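Local coordinates for conserved hypothetical protein (Enterococcus faecalis, PDB 1Z6M) that is of unknown function but has a thioredoxin-like fold with a CxxC pair at a helix start, consistent with a thiol-disulfide oxidoreductase of the DsbA-like kind, at residues E50-L53 with A54-K58; F102-Q105 with D106-N110. One frame throughout, in Å; residues are numbered along the deposited sequence.

Interaction 1 (E50-L53 with A54-K58)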
loop_
_atom_site.group_PDB
_atom_site.type_symbol
_atom_site.label_atom_id
_atom_site.label_comp_id
_atom_site.label_asym_id
_atom_site.label_seq_id
_atom_site.Cartn_x
_atom_site.Cartn_y
_atom_site.Cartn_z
ATOM N N GLU A 50 -12.338 -1.139 -0.772
ATOM C CA GLU A 50 -12.514 0.234 -0.293
ATOM C C GLU A 50 -13.623 0.382 0.756
ATOM O O GLU A 50 -13.391 0.939 1.840
ATOM C CB GLU A 50 -12.751 1.185 -1.475
ATOM C CG GLU A 50 -12.492 2.664 -1.172
ATOM C CD GLU A 50 -12.186 3.477 -2.431
ATOM O OE1 GLU A 50 -12.018 2.873 -3.515
ATOM O OE2 GLU A 50 -12.100 4.724 -2.341
ATOM N N GLU A 51 -14.818 -0.117 0.438
ATOM C CA GLU A 51 -15.976 0.053 1.320
ATOM C C GLU A 51 -15.858 -0.747 2.615
ATOM O O GLU A 51 -16.108 -0.219 3.711
ATOM C CB GLU A 51 -17.273 -0.279 0.569
ATOM C CG GLU A 51 -17.614 0.760 -0.488
ATOM C CD GLU A 51 -18.567 0.245 -1.546
ATOM O OE1 GLU A 51 -19.458 -0.574 -1.225
ATOM O OE2 GLU A 51 -18.419 0.659 -2.714
ATOM N N LEU A 52 -15.481 -2.017 2.494
ATOM C CA LEU A 52 -15.321 -2.843 3.690
ATOM C C LEU A 52 -14.252 -2.277 4.612
ATOM O O LEU A 52 -14.449 -2.203 5.816
ATOM C CB LEU A 52 -15.018 -4.309 3.353
ATOM C CG LEU A 52 -14.714 -5.235 4.546
ATOM C CD1 LEU A 52 -15.910 -5.361 5.477
ATOM C CD2 LEU A 52 -14.302 -6.608 4.077
ATOM N N LEU A 53 -13.122 -1.862 4.056
ATOM C CA LEU A 53 -12.091 -1.281 4.909
ATOM C C LEU A 53 -12.472 0.066 5.533
ATOM O O LEU A 53 -12.138 0.331 6.688
ATOM C CB LEU A 53 -10.756 -1.195 4.169
ATOM C CG LEU A 53 -10.200 -2.533 3.674
ATOM C CD1 LEU A 53 -8.826 -2.318 3.056
ATOM C CD2 LEU A 53 -10.157 -3.554 4.802
ATOM N N ALA A 54 -13.187 0.906 4.791
ATOM C CA ALA A 54 -13.609 2.181 5.353
ATOM C C ALA A 54 -14.502 1.944 6.568
ATOM O O ALA A 54 -14.313 2.572 7.619
ATOM C CB ALA A 54 -14.308 3.018 4.314
ATOM N N GLN A 55 -15.435 1.002 6.456
ATOM C CA GLN A 55 -16.298 0.713 7.598
ATOM C C GLN A 55 -15.522 0.089 8.758
ATOM O O GLN A 55 -15.750 0.427 9.924
ATOM C CB GLN A 55 -17.456 -0.185 7.196
ATOM C CG GLN A 55 -18.356 -0.479 8.381
ATOM C CD GLN A 55 -19.650 -1.122 8.001
ATOM O OE1 GLN A 55 -20.020 -1.166 6.820
ATOM N NE2 GLN A 55 -20.369 -1.622 9.005
ATOM N N SER A 56 -14.609 -0.831 8.441
ATOM C CA SER A 56 -13.825 -1.517 9.482
ATOM C C SER A 56 -12.930 -0.550 10.249
ATOM O O SER A 56 -12.716 -0.710 11.451
ATOM C CB SER A 56 -12.970 -2.623 8.863
ATOM O OG SER A 56 -13.748 -3.579 8.173
ATOM N N VAL A 57 -12.372 0.419 9.530
ATOM C CA VAL A 57 -11.550 1.456 10.133
ATOM C C VAL A 57 -12.411 2.381 10.993
ATOM O O VAL A 57 -12.057 2.695 12.131
ATOM C CB VAL A 57 -10.785 2.253 9.035
ATOM C CG1 VAL A 57 -10.279 3.592 9.562
ATOM C CG2 VAL A 57 -9.629 1.409 8.483
ATOM N N LYS A 58 -13.555 2.786 10.454
ATOM C CA LYS A 58 -14.441 3.692 11.177
ATOM C C LYS A 58 -14.975 3.073 12.465
ATOM O O LYS A 58 -15.107 3.761 13.479
ATOM C CB LYS A 58 -15.605 4.131 10.291
ATOM C CG LYS A 58 -16.619 5.031 11.005
ATOM C CD LYS A 58 -16.003 6.353 11.430
ATOM C CE LYS A 58 -16.978 7.165 12.269
ATOM N NZ LYS A 58 -16.564 8.595 12.366
#
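Leu-52 O is gripped twice by one residue one turn further along the helix: Ser-56 N donates to it at 3.0 Å, and the Ser-56 hydroxyl donates through OG to the same Leu-52 O at 2.8 Å. The two donors reach the oxygen from opposite faces of its carbonyl plane, the amide only modestly tilted, the hydroxyl standing well above the plane, 40° out of it. The hydroxyl's approach follows from the serine torsion: with OG beside the backbone N and anti to the carbonyl carbon (chi1 -58°), it folds back over the preceding turn, and a buried polar group finds its acceptor within its own helix. In one of the two modelled conformers of Leu-52, CD1 lies 3.9 Å from Ser-56 OG. Both segments belong to the C-terminal part of helix 40-58, the crossover helix between the parallel strands 29-35 and 62-68 in this thioredoxin-like fold. Leu-52 and Ser-56 form the face against helix 166-173, where the leucine meets Leu-169 and Arg-170 and the serine meets Ile-173. Ser-56 also touches Val-62, while Leu-53 and Val-57 rest on Arg-64 in strand 62-68. Between these last two, Val-57 N bonds to Leu-53 O at 2.9 Å, and the branch Val-57 CG2 lies 3.3 Å from that same Leu-53 O. The valine puts CG1 anti to its backbone N (chi1 162°), which leaves CG2 beside that N, against the carbonyl oxygen of Leu-53. On the exposed side, Ala-54 N binds Glu-50 O at 3.0 Å, with the alanine methyl CB 3.4 Å from Glu-50 O. Gln-55 N continues the helical pattern onto Glu-51 O at 3.1 Å, and its extended side chain leaves only CB near that oxygen.

Interaction 2 (F102-Q105 with D106-N110); sequences FATQ and DEWGN
Gln-105 CA sits 3.4 Å above one face of the Trp-108 indole, offset toward the rim, while Thr-104 OG1 lies in the ring plane at its edge, 3.1 Å from Trp-108 NE1. The ring folds back against the preceding turn because Trp-108 CG stands between its backbone N and carbonyl carbon (chi1 56°). Thr-104 O accepts from Glu-107 N at 2.8 Å, the donor 45° out of the carbonyl plane, and more weakly from Trp-108 N; Gly-109 N reaches Gln-105 O in another weak bond. Further out, the end of helix 91-103 holds the polar edge: Met-101 O takes the indole N-H, and the threonine hydroxyl has Lys-100 O and Met-101 O as acceptors for its one proton. One water accepts from Asp-106 N at 2.9 Å and donates to Ala-103 O and Asp-106 OD2, an oxygen that also forms a salt bridge with Arg-43. The extended Gln-105 side chain binds Val-37 O through NE2, and Glu-107 OE1 meets the Tyr-119 hydroxyl. Thr-104, first to leave helical geometry after helix 91-103, holds the N-cap position of helix 105-108 without a side-chain capping bond, a helix-to-helix turn in this thioredoxin-like protein, with Gln-105 near its putative CxxC site.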
loop_
_atom_site.group_PDB
_atom_site.type_symbol
_atom_site.label_atom_id
_atom_site.label_comp_id
_atom_site.label_asym_id
_atom_site.label_seq_id
_atom_site.Cartn_x
_atom_site.Cartn_y
_atom_site.Cartn_z
ATOM N N PHE A 102 -4.415 6.178 -7.709
ATOM C CA PHE A 102 -4.951 4.978 -8.330
ATOM C C PHE A 102 -5.971 5.308 -9.422
ATOM O O PHE A 102 -5.976 4.674 -10.485
ATOM C CB PHE A 102 -5.574 4.061 -7.277
ATOM C CG PHE A 102 -4.571 3.183 -6.546
ATOM C CD1 PHE A 102 -4.498 3.192 -5.160
ATOM C CD2 PHE A 102 -3.717 2.342 -7.245
ATOM C CE1 PHE A 102 -3.596 2.382 -4.477
ATOM C CE2 PHE A 102 -2.812 1.521 -6.577
ATOM C CZ PHE A 102 -2.762 1.542 -5.191
ATOM N N ALA A 103 -6.831 6.292 -9.173
ATOM C CA ALA A 103 -7.837 6.645 -10.168
ATOM C C ALA A 103 -7.222 7.185 -11.462
ATOM O O ALA A 103 -7.828 7.082 -12.526
ATOM C CB ALA A 103 -8.804 7.659 -9.603
ATOM N N THR A 104 -6.028 7.768 -11.361
ATOM C CA THR A 104 -5.326 8.341 -12.505
ATOM C C THR A 104 -4.149 7.489 -12.998
ATOM O O THR A 104 -3.352 7.939 -13.821
ATOM C CB THR A 104 -4.813 9.762 -12.173
ATOM O OG1 THR A 104 -3.933 9.716 -11.032
ATOM C CG2 THR A 104 -5.997 10.728 -11.907
ATOM N N GLN A 105 -4.078 6.239 -12.538
ATOM C CA GLN A 105 -2.911 5.382 -12.756
ATOM C C GLN A 105 -2.489 5.255 -14.217
ATOM O O GLN A 105 -1.295 5.235 -14.526
ATOM C CB GLN A 105 -3.159 3.992 -12.153
ATOM C CG GLN A 105 -1.930 3.100 -12.097
ATOM C CD GLN A 105 -2.271 1.754 -11.534
ATOM O OE1 GLN A 105 -2.798 0.890 -12.238
ATOM N NE2 GLN A 105 -2.023 1.579 -10.239
ATOM N N ASP A 106 -3.460 5.169 -15.121
ATOM C CA ASP A 106 -3.136 5.029 -16.544
ATOM C C ASP A 106 -2.636 6.317 -17.187
ATOM O O ASP A 106 -1.992 6.274 -18.234
ATOM C CB ASP A 106 -4.327 4.471 -17.313
ATOM C CG ASP A 106 -4.745 3.112 -16.806
ATOM O OD1 ASP A 106 -3.884 2.210 -16.754
ATOM O OD2 ASP A 106 -5.923 2.959 -16.440
ATOM N N GLU A 107 -2.935 7.447 -16.555
ATOM C CA GLU A 107 -2.525 8.762 -17.049
ATOM C C GLU A 107 -1.064 9.040 -16.763
ATOM O O GLU A 107 -0.353 9.523 -17.638
ATOM C CB GLU A 107 -3.391 9.876 -16.453
ATOM C CG GLU A 107 -4.829 9.843 -16.944
ATOM C CD GLU A 107 -5.687 10.977 -16.397
ATOM O OE1 GLU A 107 -5.144 11.974 -15.857
ATOM O OE2 GLU A 107 -6.925 10.889 -16.535
ATOM N N TRP A 108 -0.619 8.764 -15.539
ATOM C CA TRP A 108 0.771 9.055 -15.164
ATOM C C TRP A 108 1.663 7.810 -15.228
ATOM O O TRP A 108 2.896 7.925 -15.292
ATOM C CB TRP A 108 0.846 9.712 -13.773
ATOM C CG TRP A 108 0.206 8.903 -12.684
ATOM C CD1 TRP A 108 -1.057 9.053 -12.181
ATOM C CD2 TRP A 108 0.807 7.825 -11.949
ATOM N NE1 TRP A 108 -1.284 8.125 -11.184
ATOM C CE2 TRP A 108 -0.160 7.354 -11.033
ATOM C CE3 TRP A 108 2.063 7.201 -11.992
ATOM C CZ2 TRP A 108 0.091 6.286 -10.166
ATOM C CZ3 TRP A 108 2.315 6.139 -11.123
ATOM C CH2 TRP A 108 1.336 5.698 -10.225
ATOM N N GLY A 109 1.049 6.628 -15.252
ATOM C CA GLY A 109 1.799 5.378 -15.103
ATOM C C GLY A 109 2.723 5.042 -16.254
ATOM O O GLY A 109 3.615 4.215 -16.114
ATOM N N ASN A 110 2.515 5.707 -17.385
ATOM C CA ASN A 110 3.297 5.462 -18.604
ATOM C C ASN A 110 4.201 6.630 -18.990
ATOM O O ASN A 110 4.718 6.695 -20.109
ATOM C CB ASN A 110 2.358 5.094 -19.755
ATOM C CG ASN A 110 1.464 3.917 -19.404
ATOM O OD1 ASN A 110 0.240 4.054 -19.244
ATOM N ND2 ASN A 110 2.079 2.758 -19.225
HETATM O O HOH W 1 -6.373 5.514 -14.948
HETATM O O HOH W 2 -2.531 0.806 -14.881
#

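Overall arrangement
From the N terminus, the chain passes through strand 29-35 and enters helix 40-58, where interaction 1 lies near the far end, just before strand 62-68. Interaction 2 follows in series beyond helix 77-83, where the end of helix 91-103 turns into helix 105-108. Each is local and closes no large loop, and the two neither nest nor cross; the centres of interactions 1 and 2 lie 24 Å apart, without touching. Helix 40-58 links them: its C-terminal part, at 50-58, packs on strand 62-68 and helix 166-173, whereas its beginning, with Pro-40 and Arg-43, meets Phe-102, Gln-105 and Asp-106, while Thr-104 and Trp-108 reach helix 113-123 and Trp-108 also helix 77-83.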